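Side-chain contacts in glycine cleavage system transcriptional repressor, putative (Vibrio cholerae, PDB 1U8S), which probably acts as a transcriptional repressor of the glycine cleavage system and is built on ACT domains: residues R25-A30 against L48-S53; A30-I35 against T60-T65. One frame throughout, in Å; residues are numbered along the deposited sequence.

Contact 1. Residues R25-A30 against L48-S53; sequences RLVTQA and LLMLIS
Where Val27 meets Ile52 and Met50 the side chains are aliphatic or thioether; the flat groups of residues 25-30, the Arg25 guanidinium and the Gln29 amide, lie away from the strand, on the outer side of the helix. Over one face of the guanidinium, displaced toward the rim, sits Gln29 NE2, 3.5 Å above the plane of the Arg25 group. That same amide nitrogen is hydrogen-bonded to Glu108 of the second subunit, whose side chain also packs on Arg25.

The contact itself is carried by the two branches of Val27. With CG1 trans to the backbone N (chi1 172°), this methyl is directed toward the strand and meets Ile52 tip to tip: Val27 CG1 is 3.5 Å from Ile52 CG2. The Ile52 CD1 methyl lies beside it, 4.1 Å from Val27 CG1, because Ile52 chi1 (64°) sets its own CG1 between the backbone N and the carbonyl carbon. The other branch faces Met50, more loosely: Val27 CG2 is 4.4 Å from Met50 SD. The Met50 sulfur, not the terminal methyl, makes this approach.

Met50 and Ile52, two residues apart, share one face of strand 45-54. Met50 also reaches Val24, and Ile52 lies against Val62 of helix 56-71. Between and beside them Leu49 and Leu51 turn to the second subunit, touching its Leu49 and Phe42. One sheet face under two helices, on an antiparallel sheet of strand order 2-3-1-4, is the ferredoxin-like βαββαβ fold of the ACT domain.

Contact 2. Residues A30-I35 against T60-T65; sequences AGCNII and TRVETT
Apolar packing joins the two segments, and Val62 supplies most of it from the helix. Its CG1 is trans to the backbone N (chi1 179°), which leaves CG2 trans to the carbonyl carbon and beside the N; Val62 CG2 meets Ala30 CB and Cys32 SG, each at 3.4 Å. Arg61 adds a looser touch at the exposed side of the contact, where its CG is 4.0 Å from Ala30 CB; beyond CG the chain bends and leaves Ala30.

The turn that presents Ala30 and Cys32 together is a Schellman motif ending helix 19-28, with Gly31 at a phi of 100°. In the ACT fold it leads directly into strand 33-42, an outer strand of this chain's sheet, and Cys32 also rests on Asn58 and Ile59 of the facing helix.

No hydrogen bond crosses between the segments; two from side chains run within residues 60-65 of helix 56-71. Thr65 OG1 donates to Arg61 O at 2.8 Å, while Thr65 N approaches that oxygen from the opposite face of its carbonyl plane. Thr64 OG1 gives Thr60 O a second bond, at 3.1 Å and 40° above the carbonyl plane. Across the subunit boundary, Cys32 O accepts from Lys103 NZ of the second subunit.

From the N terminus, helix 19-28 ends in residues 25-30, and contact 1 closes the loop that runs out along strand 33-42 and back along strand 45-54. Contact 2 starts where the first segment of contact 1 stops, at the shared Ala30, and closes a loop reaching past strand 45-54 to helix 56-71. The segments alternate along the chain, so the two loops cross. Their centres are about 6 Å apart, and their strands are antiparallel neighbours, probably hydrogen-bonded at Ser53 O to Asn33 N. Contact 1 ties helix 19-28 to strand 45-54, contact 2 ties helix 56-71 to the turn before strand 33-42, and both border the second subunit.

Contact 1. Residues R25-A30 against L48-S53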
loop_
_atom_site.group_PDB
_atom_site.type_symbol
_atom_site.label_atom_id
_atom_site.label_comp_id
_atom_site.label_asym_id
_atom_site.label_seq_id
_atom_site.Cartn_x
_atom_site.Cartn_y
_atom_site.Cartn_z
ATOM N N ARG B 25 10.692 -9.239 10.694
ATOM C CA ARG B 25 11.615 -10.035 11.489
ATOM C C ARG B 25 11.265 -11.504 11.320
ATOM O O ARG B 25 12.116 -12.334 11.002
ATOM C CB ARG B 25 11.501 -9.619 12.961
ATOM C CG ARG B 25 12.400 -10.365 13.925
ATOM C CD ARG B 25 12.260 -9.805 15.339
ATOM N NE ARG B 25 12.845 -10.706 16.324
ATOM C CZ ARG B 25 12.421 -11.948 16.536
ATOM N NH1 ARG B 25 11.405 -12.436 15.831
ATOM N NH2 ARG B 25 13.013 -12.711 17.446
ATOM N N LEU B 26 9.992 -11.804 11.527
ATOM C CA LEU B 26 9.481 -13.157 11.414
ATOM C C LEU B 26 9.648 -13.668 9.986
ATOM O O LEU B 26 10.037 -14.817 9.766
ATOM C CB LEU B 26 8.004 -13.172 11.828
ATOM C CG LEU B 26 7.290 -14.509 12.018
ATOM C CD1 LEU B 26 6.089 -14.305 12.931
ATOM C CD2 LEU B 26 6.869 -15.075 10.671
ATOM N N VAL B 27 9.367 -12.800 9.019
ATOM C CA VAL B 27 9.474 -13.155 7.607
ATOM C C VAL B 27 10.907 -13.397 7.132
ATOM O O VAL B 27 11.199 -14.434 6.522
ATOM C CB VAL B 27 8.829 -12.066 6.718
ATOM C CG1 VAL B 27 9.111 -12.340 5.256
ATOM C CG2 VAL B 27 7.336 -12.043 6.954
ATOM N N THR B 28 11.796 -12.445 7.397
ATOM C CA THR B 28 13.186 -12.583 6.973
ATOM C C THR B 28 13.876 -13.697 7.748
ATOM O O THR B 28 14.657 -14.458 7.174
ATOM C CB THR B 28 13.974 -11.274 7.173
ATOM O OG1 THR B 28 13.934 -10.901 8.554
ATOM C CG2 THR B 28 13.376 -10.166 6.328
ATOM N N GLN B 29 13.578 -13.789 9.046
ATOM C CA GLN B 29 14.160 -14.822 9.905
ATOM C C GLN B 29 13.570 -16.210 9.608
ATOM O O GLN B 29 13.928 -17.196 10.254
ATOM C CB GLN B 29 13.956 -14.469 11.390
ATOM C CG GLN B 29 14.947 -13.429 11.932
ATOM C CD GLN B 29 14.920 -13.310 13.455
ATOM O OE1 GLN B 29 14.793 -14.310 14.164
ATOM N NE2 GLN B 29 15.056 -12.087 13.961
ATOM N N ALA B 30 12.668 -16.275 8.631
ATOM C CA ALA B 30 12.047 -17.536 8.234
ATOM C C ALA B 30 12.720 -18.061 6.968
ATOM O O ALA B 30 12.452 -19.179 6.527
ATOM C CB ALA B 30 10.558 -17.336 7.987
ATOM N N LEU B 48 -0.539 -3.363 6.431
ATOM C CA LEU B 48 0.525 -3.880 5.578
ATOM C C LEU B 48 0.126 -4.859 4.457
ATOM O O LEU B 48 -0.601 -5.828 4.687
ATOM C CB LEU B 48 1.550 -4.562 6.472
ATOM C CG LEU B 48 2.551 -5.468 5.790
ATOM C CD1 LEU B 48 3.743 -4.652 5.380
ATOM C CD2 LEU B 48 2.979 -6.561 6.753
ATOM N N LEU B 49 0.611 -4.593 3.244
ATOM C CA LEU B 49 0.390 -5.486 2.108
ATOM C C LEU B 49 1.777 -6.021 1.868
ATOM O O LEU B 49 2.722 -5.243 1.852
ATOM C CB LEU B 49 -0.065 -4.732 0.861
ATOM C CG LEU B 49 -1.456 -4.119 0.962
ATOM C CD1 LEU B 49 -1.868 -3.532 -0.390
ATOM C CD2 LEU B 49 -2.449 -5.199 1.440
ATOM N N MET B 50 1.926 -7.327 1.697
ATOM C CA MET B 50 3.268 -7.842 1.472
ATOM C C MET B 50 3.300 -9.104 0.627
ATOM O O MET B 50 2.381 -9.915 0.665
ATOM C CB MET B 50 3.971 -8.084 2.811
ATOM C CG MET B 50 5.437 -8.434 2.692
ATOM S SD MET B 50 6.215 -8.725 4.310
ATOM C CE MET B 50 6.710 -7.046 4.778
ATOM N N LEU B 51 4.370 -9.239 -0.149
ATOM C CA LEU B 51 4.591 -10.379 -1.032
ATOM C C LEU B 51 5.970 -10.950 -0.744
ATOM O O LEU B 51 6.980 -10.282 -0.934
ATOM C CB LEU B 51 4.523 -9.935 -2.497
ATOM C CG LEU B 51 4.996 -11.000 -3.485
ATOM C CD1 LEU B 51 4.092 -12.209 -3.356
ATOM C CD2 LEU B 51 5.000 -10.454 -4.905
ATOM N N ILE B 52 6.011 -12.193 -0.290
ATOM C CA ILE B 52 7.280 -12.813 0.029
ATOM C C ILE B 52 7.450 -14.070 -0.801
ATOM O O ILE B 52 6.501 -14.567 -1.396
ATOM C CB ILE B 52 7.364 -13.189 1.538
ATOM C CG1 ILE B 52 6.308 -14.241 1.874
ATOM C CG2 ILE B 52 7.142 -11.948 2.411
ATOM C CD1 ILE B 52 6.350 -14.705 3.323
ATOM N N SER B 53 8.675 -14.575 -0.843
ATOM C CA SER B 53 8.977 -15.787 -1.585
ATOM C C SER B 53 9.972 -16.587 -0.756
ATOM O O SER B 53 10.712 -16.028 0.049
ATOM C CB SER B 53 9.590 -15.443 -2.940
ATOM O OG SER B 53 10.857 -14.834 -2.771
#

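Contact 2. Residues A30-I35 against T60-T65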
loop_
_atom_site.group_PDB
_atom_site.type_symbol
_atom_site.label_atom_id
_atom_site.label_comp_id
_atom_site.label_asym_id
_atom_site.label_seq_id
_atom_site.Cartn_x
_atom_site.Cartn_y
_atom_site.Cartn_z
ATOM N N ALA B 30 12.668 -16.275 8.631
ATOM C CA ALA B 30 12.047 -17.536 8.234
ATOM C C ALA B 30 12.720 -18.061 6.968
ATOM O O ALA B 30 12.452 -19.179 6.527
ATOM C CB ALA B 30 10.558 -17.336 7.987
ATOM N N GLY B 31 13.591 -17.239 6.387
ATOM C CA GLY B 31 14.303 -17.625 5.183
ATOM C C GLY B 31 13.715 -17.041 3.913
ATOM O O GLY B 31 14.264 -17.216 2.825
ATOM N N CYS B 32 12.599 -16.334 4.045
ATOM C CA CYS B 32 11.949 -15.752 2.886
ATOM C C CYS B 32 12.485 -14.382 2.500
ATOM O O CYS B 32 13.146 -13.703 3.283
ATOM C CB CYS B 32 10.450 -15.657 3.135
ATOM S SG CYS B 32 9.700 -17.230 3.557
ATOM N N ASN B 33 12.198 -13.993 1.266
ATOM C CA ASN B 33 12.613 -12.709 0.746
ATOM C C ASN B 33 11.374 -11.850 0.671
ATOM O O ASN B 33 10.269 -12.362 0.488
ATOM C CB ASN B 33 13.181 -12.865 -0.657
ATOM C CG ASN B 33 14.490 -13.600 -0.665
ATOM O OD1 ASN B 33 15.527 -13.042 -0.300
ATOM N ND2 ASN B 33 14.456 -14.867 -1.065
ATOM N N ILE B 34 11.550 -10.543 0.831
ATOM C CA ILE B 34 10.430 -9.631 0.725
ATOM C C ILE B 34 10.560 -8.987 -0.650
ATOM O O ILE B 34 11.438 -8.149 -0.874
ATOM C CB ILE B 34 10.473 -8.556 1.811
ATOM C CG1 ILE B 34 10.421 -9.226 3.185
ATOM C CG2 ILE B 34 9.283 -7.617 1.657
ATOM C CD1 ILE B 34 10.621 -8.275 4.333
ATOM N N ILE B 35 9.697 -9.412 -1.570
ATOM C CA ILE B 35 9.694 -8.895 -2.935
ATOM C C ILE B 35 9.268 -7.435 -2.970
ATOM O O ILE B 35 9.902 -6.597 -3.624
ATOM C CB ILE B 35 8.718 -9.690 -3.827
ATOM C CG1 ILE B 35 9.106 -11.174 -3.840
ATOM C CG2 ILE B 35 8.699 -9.102 -5.228
ATOM C CD1 ILE B 35 10.475 -11.455 -4.429
ATOM N N THR B 60 5.921 -22.321 4.491
ATOM C CA THR B 60 5.075 -22.963 5.486
ATOM C C THR B 60 5.452 -22.426 6.862
ATOM O O THR B 60 4.584 -22.152 7.696
ATOM C CB THR B 60 5.254 -24.488 5.472
ATOM O OG1 THR B 60 4.993 -24.983 4.153
ATOM C CG2 THR B 60 4.292 -25.148 6.448
ATOM N N ARG B 61 6.756 -22.267 7.091
ATOM C CA ARG B 61 7.242 -21.741 8.361
ATOM C C ARG B 61 6.599 -20.395 8.629
ATOM O O ARG B 61 6.256 -20.082 9.765
ATOM C CB ARG B 61 8.757 -21.566 8.337
ATOM C CG ARG B 61 9.302 -20.824 9.552
ATOM C CD ARG B 61 9.248 -21.674 10.815
ATOM N NE ARG B 61 9.641 -20.917 12.006
ATOM C CZ ARG B 61 10.025 -21.475 13.153
ATOM N NH1 ARG B 61 10.070 -22.798 13.261
ATOM N NH2 ARG B 61 10.362 -20.715 14.193
ATOM N N VAL B 62 6.443 -19.602 7.572
ATOM C CA VAL B 62 5.833 -18.282 7.679
ATOM C C VAL B 62 4.318 -18.414 7.821
ATOM O O VAL B 62 3.689 -17.662 8.567
ATOM C CB VAL B 62 6.142 -17.412 6.438
ATOM C CG1 VAL B 62 5.480 -16.053 6.568
ATOM C CG2 VAL B 62 7.632 -17.251 6.283
ATOM N N GLU B 63 3.735 -19.370 7.105
ATOM C CA GLU B 63 2.292 -19.581 7.159
ATOM C C GLU B 63 1.865 -20.072 8.537
ATOM O O GLU B 63 0.717 -19.881 8.944
ATOM C CB GLU B 63 1.860 -20.595 6.096
ATOM C CG GLU B 63 2.183 -20.184 4.669
ATOM C CD GLU B 63 1.764 -21.233 3.650
ATOM O OE1 GLU B 63 2.207 -22.397 3.775
ATOM O OE2 GLU B 63 0.993 -20.892 2.724
ATOM N N THR B 64 2.784 -20.702 9.260
ATOM C CA THR B 64 2.446 -21.192 10.584
ATOM C C THR B 64 2.687 -20.155 11.664
ATOM O O THR B 64 1.767 -19.797 12.399
ATOM C CB THR B 64 3.242 -22.448 10.956
ATOM O OG1 THR B 64 3.018 -23.472 9.978
ATOM C CG2 THR B 64 2.798 -22.953 12.324
ATOM N N THR B 65 3.921 -19.665 11.756
ATOM C CA THR B 65 4.289 -18.688 12.782
ATOM C C THR B 65 3.584 -17.323 12.758
ATOM O O THR B 65 3.328 -16.745 13.815
ATOM C CB THR B 65 5.807 -18.445 12.768
ATOM O OG1 THR B 65 6.202 -17.939 11.489
ATOM C CG2 THR B 65 6.544 -19.740 13.036
#